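PDB 5KYO: Cyp101j2 from Sphingobium yanoikuyae, which is a haem-dependent cytochrome P450 monooxygenase that probably hydroxylates 1,8-cineole, a monoterpene. Local coordinates for residues G163-E175 against V418-V430. Numbering follows the deposited sequence.
Sequences GFRPKGRCNFTHE and VGSVKPFVLEWPV
The C-terminal strand of this P450, 425-427, pairs antiparallel with 169-171, the short strand just after helix 149-164. C170 and L426 form the hydrogen-bonded pair, C170 N to L426 O 3.0 Å and L426 N to C170 O 2.9 Å. W428 N prolongs the ladder to G168 O at one end; at the other, F172 N meets F424 O nearly along the C=O axis. W428 carries the largest contact. With CG between its backbone N and carbonyl carbon (chi1 52°), the indole lies flat on the G168 turn, G168 CA 3.6 Å from the centroid of its five-membered ring. Its NE1 donates in the ring plane to a lone pair of R165 O (2.8 Å, 165° at the hydrogen), a carbonyl that also accepts from G168 N. C170 SG sits at the indole's edge, 3.8 Å from W428 CH2, and above the F164 ring, toward its rim. Strand 404-405 completes this three-stranded sheet of the P450 fold beyond 425-427; E427 forms a salt bridge with R404 of that strand, and R169 one with E406 just beyond it. Past the strands, the F172 and F424 rings run nearly parallel (15°) but slid apart, F172 CD2 touching F424 CZ at 3.7 Å.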
loop_
_atom_site.group_PDB
_atom_site.type_symbol
_atom_site.label_atom_id
_atom_site.label_comp_id
_atom_site.label_asym_id
_atom_site.label_seq_id
_atom_site.Cartn_x
_atom_site.Cartn_y
_atom_site.Cartn_z
ATOM N N GLY A 163 0.862 -6.485 26.084
ATOM C CA GLY A 163 -0.555 -6.702 26.304
ATOM C C GLY A 163 -0.983 -8.148 26.121
ATOM O O GLY A 163 -1.598 -8.724 27.014
ATOM N N PHE A 164 -0.656 -8.751 24.979
ATOM C CA PHE A 164 -1.137 -10.099 24.714
ATOM C C PHE A 164 -0.110 -11.209 24.930
ATOM O O PHE A 164 -0.452 -12.378 24.809
ATOM C CB PHE A 164 -1.721 -10.213 23.289
ATOM C CG PHE A 164 -0.871 -9.604 22.182
ATOM C CD1 PHE A 164 0.342 -10.164 21.810
ATOM C CD2 PHE A 164 -1.337 -8.508 21.469
ATOM C CE1 PHE A 164 1.102 -9.614 20.772
ATOM C CE2 PHE A 164 -0.592 -7.952 20.435
ATOM C CZ PHE A 164 0.627 -8.499 20.087
ATOM N N ARG A 165 1.134 -10.842 25.219
ATOM C CA ARG A 165 2.196 -11.832 25.421
ATOM C C ARG A 165 1.822 -12.934 26.427
ATOM O O ARG A 165 2.054 -14.123 26.149
ATOM C CB ARG A 165 3.500 -11.125 25.854
ATOM C CG ARG A 165 4.722 -12.069 25.972
ATOM C CD ARG A 165 5.964 -11.295 26.429
ATOM N NE ARG A 165 7.193 -12.103 26.395
ATOM C CZ ARG A 165 7.623 -12.856 27.402
ATOM N NH1 ARG A 165 6.916 -12.934 28.528
ATOM N NH2 ARG A 165 8.746 -13.562 27.271
ATOM N N PRO A 166 1.232 -12.567 27.583
ATOM C CA PRO A 166 0.956 -13.643 28.543
ATOM C C PRO A 166 -0.166 -14.577 28.118
ATOM O O PRO A 166 -0.333 -15.610 28.759
ATOM C CB PRO A 166 0.573 -12.897 29.829
ATOM C CG PRO A 166 0.245 -11.511 29.425
ATOM C CD PRO A 166 1.033 -11.224 28.176
ATOM N N LYS A 167 -0.899 -14.227 27.063
ATOM C CA LYS A 167 -2.003 -15.061 26.570
ATOM C C LYS A 167 -1.531 -16.212 25.707
ATOM O O LYS A 167 -2.268 -17.173 25.520
ATOM C CB LYS A 167 -2.997 -14.217 25.770
ATOM C CG LYS A 167 -3.660 -13.123 26.577
ATOM C CD LYS A 167 -4.548 -12.252 25.683
ATOM C CE LYS A 167 -5.113 -11.078 26.444
ATOM N NZ LYS A 167 -5.957 -10.195 25.587
ATOM N N GLY A 168 -0.316 -16.115 25.170
ATOM C CA GLY A 168 0.223 -17.185 24.355
ATOM C C GLY A 168 -0.397 -17.284 22.969
ATOM O O GLY A 168 -0.131 -18.237 22.246
ATOM N N ARG A 169 -1.234 -16.308 22.607
ATOM C CA ARG A 169 -1.849 -16.278 21.301
ATOM C C ARG A 169 -2.447 -14.908 21.034
ATOM O O ARG A 169 -2.761 -14.149 21.973
ATOM C CB ARG A 169 -2.937 -17.361 21.159
ATOM C CG ARG A 169 -4.190 -17.110 21.992
ATOM C CD ARG A 169 -5.085 -18.342 22.028
ATOM N NE ARG A 169 -5.735 -18.638 20.748
ATOM C CZ ARG A 169 -6.929 -18.166 20.401
ATOM N NH1 ARG A 169 -7.577 -17.362 21.233
ATOM N NH2 ARG A 169 -7.476 -18.475 19.227
ATOM N N CYS A 170 -2.541 -14.570 19.757
ATOM C CA CYS A 170 -3.282 -13.375 19.367
ATOM C C CYS A 170 -3.739 -13.439 17.916
ATOM O O CYS A 170 -3.099 -14.060 17.068
ATOM C CB CYS A 170 -2.433 -12.120 19.581
ATOM S SG CYS A 170 -1.049 -11.908 18.409
ATOM N N ASN A 171 -4.848 -12.766 17.631
ATOM C CA ASN A 171 -5.176 -12.451 16.253
ATOM C C ASN A 171 -4.252 -11.313 15.825
ATOM O O ASN A 171 -4.392 -10.177 16.297
ATOM C CB ASN A 171 -6.650 -12.075 16.103
ATOM C CG ASN A 171 -7.059 -11.916 14.650
ATOM O OD1 ASN A 171 -6.767 -10.899 14.023
ATOM N ND2 ASN A 171 -7.742 -12.922 14.109
ATOM N N PHE A 172 -3.271 -11.618 14.976
ATOM C CA PHE A 172 -2.208 -10.652 14.682
ATOM C C PHE A 172 -2.746 -9.407 13.977
ATOM O O PHE A 172 -2.389 -8.282 14.318
ATOM C CB PHE A 172 -1.091 -11.285 13.828
ATOM C CG PHE A 172 0.019 -10.313 13.468
ATOM C CD1 PHE A 172 1.067 -10.071 14.351
ATOM C CD2 PHE A 172 0.006 -9.639 12.248
ATOM C CE1 PHE A 172 2.093 -9.158 14.031
ATOM C CE2 PHE A 172 1.012 -8.722 11.919
ATOM C CZ PHE A 172 2.064 -8.484 12.818
ATOM N N THR A 173 -3.611 -9.600 12.992
ATOM C CA THR A 173 -4.112 -8.451 12.244
ATOM C C THR A 173 -4.953 -7.535 13.133
ATOM O O THR A 173 -4.679 -6.341 13.200
ATOM C CB THR A 173 -4.924 -8.876 10.998
ATOM O OG1 THR A 173 -4.055 -9.567 10.105
ATOM C CG2 THR A 173 -5.475 -7.651 10.272
ATOM N N HIS A 174 -5.933 -8.068 13.855
ATOM C CA HIS A 174 -6.781 -7.192 14.667
ATOM C C HIS A 174 -6.098 -6.661 15.931
ATOM O O HIS A 174 -6.263 -5.476 16.269
ATOM C CB HIS A 174 -8.074 -7.900 15.058
ATOM C CG HIS A 174 -8.832 -8.438 13.889
ATOM N ND1 HIS A 174 -8.840 -7.811 12.662
ATOM C CD2 HIS A 174 -9.582 -9.557 13.744
ATOM C CE1 HIS A 174 -9.577 -8.510 11.818
ATOM N NE2 HIS A 174 -10.039 -9.575 12.449
ATOM N N GLU A 175 -5.333 -7.513 16.619
ATOM C CA GLU A 175 -4.755 -7.126 17.914
ATOM C C GLU A 175 -3.433 -6.379 17.826
ATOM O O GLU A 175 -2.988 -5.788 18.819
ATOM C CB GLU A 175 -4.572 -8.380 18.808
ATOM C CG GLU A 175 -5.896 -9.068 19.185
ATOM C CD GLU A 175 -5.705 -10.327 20.041
ATOM O OE1 GLU A 175 -5.155 -10.221 21.153
ATOM O OE2 GLU A 175 -6.099 -11.434 19.597
ATOM N N VAL A 418 -5.207 -3.367 -2.317
ATOM C CA VAL A 418 -4.119 -3.813 -1.450
ATOM C C VAL A 418 -4.414 -5.274 -1.070
ATOM O O VAL A 418 -5.398 -5.573 -0.382
ATOM C CB VAL A 418 -3.940 -2.926 -0.187
ATOM C CG1 VAL A 418 -2.710 -3.337 0.536
ATOM C CG2 VAL A 418 -3.834 -1.430 -0.577
ATOM N N GLY A 419 -3.590 -6.182 -1.583
ATOM C CA GLY A 419 -3.688 -7.598 -1.239
ATOM C C GLY A 419 -3.459 -7.839 0.235
ATOM O O GLY A 419 -2.931 -6.958 0.925
ATOM N N SER A 420 -3.834 -9.030 0.711
ATOM C CA SER A 420 -3.764 -9.381 2.135
ATOM C C SER A 420 -3.797 -10.890 2.404
ATOM O O SER A 420 -4.320 -11.671 1.612
ATOM C CB SER A 420 -4.916 -8.746 2.911
ATOM O OG SER A 420 -6.178 -9.164 2.404
ATOM N N VAL A 421 -3.214 -11.270 3.537
ATOM C CA VAL A 421 -3.459 -12.556 4.178
ATOM C C VAL A 421 -4.675 -12.313 5.070
ATOM O O VAL A 421 -4.701 -11.348 5.837
ATOM C CB VAL A 421 -2.244 -13.037 5.045
ATOM C CG1 VAL A 421 -2.485 -14.425 5.611
ATOM C CG2 VAL A 421 -0.935 -12.964 4.281
ATOM N N LYS A 422 -5.704 -13.135 4.939
ATOM C CA LYS A 422 -6.866 -13.041 5.811
ATOM C C LYS A 422 -6.436 -13.293 7.268
ATOM O O LYS A 422 -5.437 -14.018 7.512
ATOM C CB LYS A 422 -7.950 -14.031 5.367
ATOM C CG LYS A 422 -8.444 -13.792 3.945
ATOM C CD LYS A 422 -9.657 -14.640 3.634
ATOM C CE LYS A 422 -10.175 -14.427 2.208
ATOM N NZ LYS A 422 -11.007 -15.597 1.793
ATOM N N PRO A 423 -7.165 -12.686 8.229
ATOM C CA PRO A 423 -6.793 -12.669 9.650
ATOM C C PRO A 423 -6.323 -14.018 10.171
ATOM O O PRO A 423 -6.992 -15.030 9.975
ATOM C CB PRO A 423 -8.086 -12.234 10.343
ATOM C CG PRO A 423 -8.713 -11.298 9.356
ATOM C CD PRO A 423 -8.363 -11.848 7.979
ATOM N N PHE A 424 -5.166 -14.032 10.816
ATOM C CA PHE A 424 -4.616 -15.298 11.303
ATOM C C PHE A 424 -4.237 -15.186 12.772
ATOM O O PHE A 424 -4.051 -14.096 13.298
ATOM C CB PHE A 424 -3.404 -15.714 10.464
ATOM C CG PHE A 424 -2.313 -14.672 10.408
ATOM C CD1 PHE A 424 -2.344 -13.655 9.454
ATOM C CD2 PHE A 424 -1.252 -14.706 11.309
ATOM C CE1 PHE A 424 -1.332 -12.690 9.409
ATOM C CE2 PHE A 424 -0.235 -13.760 11.260
ATOM C CZ PHE A 424 -0.283 -12.741 10.314
ATOM N N VAL A 425 -4.117 -16.332 13.426
ATOM C CA VAL A 425 -3.805 -16.377 14.836
ATOM C C VAL A 425 -2.391 -16.927 15.004
ATOM O O VAL A 425 -2.016 -17.939 14.369
ATOM C CB VAL A 425 -4.841 -17.246 15.596
ATOM C CG1 VAL A 425 -4.384 -17.569 17.012
ATOM C CG2 VAL A 425 -6.202 -16.537 15.614
ATOM N N LEU A 426 -1.608 -16.245 15.834
ATOM C CA LEU A 426 -0.268 -16.695 16.195
ATOM C C LEU A 426 -0.287 -17.252 17.602
ATOM O O LEU A 426 -1.093 -16.839 18.411
ATOM C CB LEU A 426 0.741 -15.554 16.116
ATOM C CG LEU A 426 1.019 -14.902 14.761
ATOM C CD1 LEU A 426 2.074 -13.800 14.910
ATOM C CD2 LEU A 426 1.464 -15.964 13.750
ATOM N N GLU A 427 0.592 -18.212 17.875
ATOM C CA GLU A 427 0.695 -18.828 19.192
ATOM C C GLU A 427 2.155 -18.960 19.539
ATOM O O GLU A 427 3.005 -19.092 18.650
ATOM C CB GLU A 427 0.012 -20.203 19.233
ATOM C CG GLU A 427 0.635 -21.232 18.312
ATOM C CD GLU A 427 0.045 -22.638 18.500
ATOM O OE1 GLU A 427 -0.538 -22.915 19.568
ATOM O OE2 GLU A 427 0.146 -23.465 17.567
ATOM N N TRP A 428 2.445 -18.908 20.839
ATOM C CA TRP A 428 3.816 -18.997 21.353
ATOM C C TRP A 428 3.809 -19.638 22.732
ATOM O O TRP A 428 2.782 -19.633 23.406
ATOM C CB TRP A 428 4.476 -17.606 21.420
ATOM C CG TRP A 428 3.695 -16.596 22.137
ATOM C CD1 TRP A 428 3.761 -16.277 23.481
ATOM C CD2 TRP A 428 2.747 -15.668 21.567
ATOM N NE1 TRP A 428 2.894 -15.242 23.756
ATOM C CE2 TRP A 428 2.264 -14.861 22.605
ATOM C CE3 TRP A 428 2.268 -15.479 20.268
ATOM C CZ2 TRP A 428 1.304 -13.855 22.395
ATOM C CZ3 TRP A 428 1.317 -14.486 20.057
ATOM C CH2 TRP A 428 0.842 -13.695 21.116
ATOM N N PRO A 429 4.954 -20.205 23.157
ATOM C CA PRO A 429 5.000 -20.772 24.503
ATOM C C PRO A 429 4.955 -19.681 25.571
ATOM O O PRO A 429 5.527 -18.613 25.382
ATOM C CB PRO A 429 6.334 -21.545 24.518
ATOM C CG PRO A 429 7.168 -20.875 23.487
ATOM C CD PRO A 429 6.207 -20.441 22.413
ATOM N N VAL A 430 4.239 -19.989 26.652
ATOM C CA VAL A 430 3.948 -19.149 27.814
ATOM C C VAL A 430 3.726 -17.688 27.473
ATOM O O VAL A 430 2.660 -17.342 26.954
ATOM C CB VAL A 430 5.047 -19.319 28.861
ATOM C CG1 VAL A 430 4.755 -18.539 30.093
ATOM C CG2 VAL A 430 5.078 -20.743 29.238
HETATM O O HOH W 1 -5.426 -9.810 7.687
#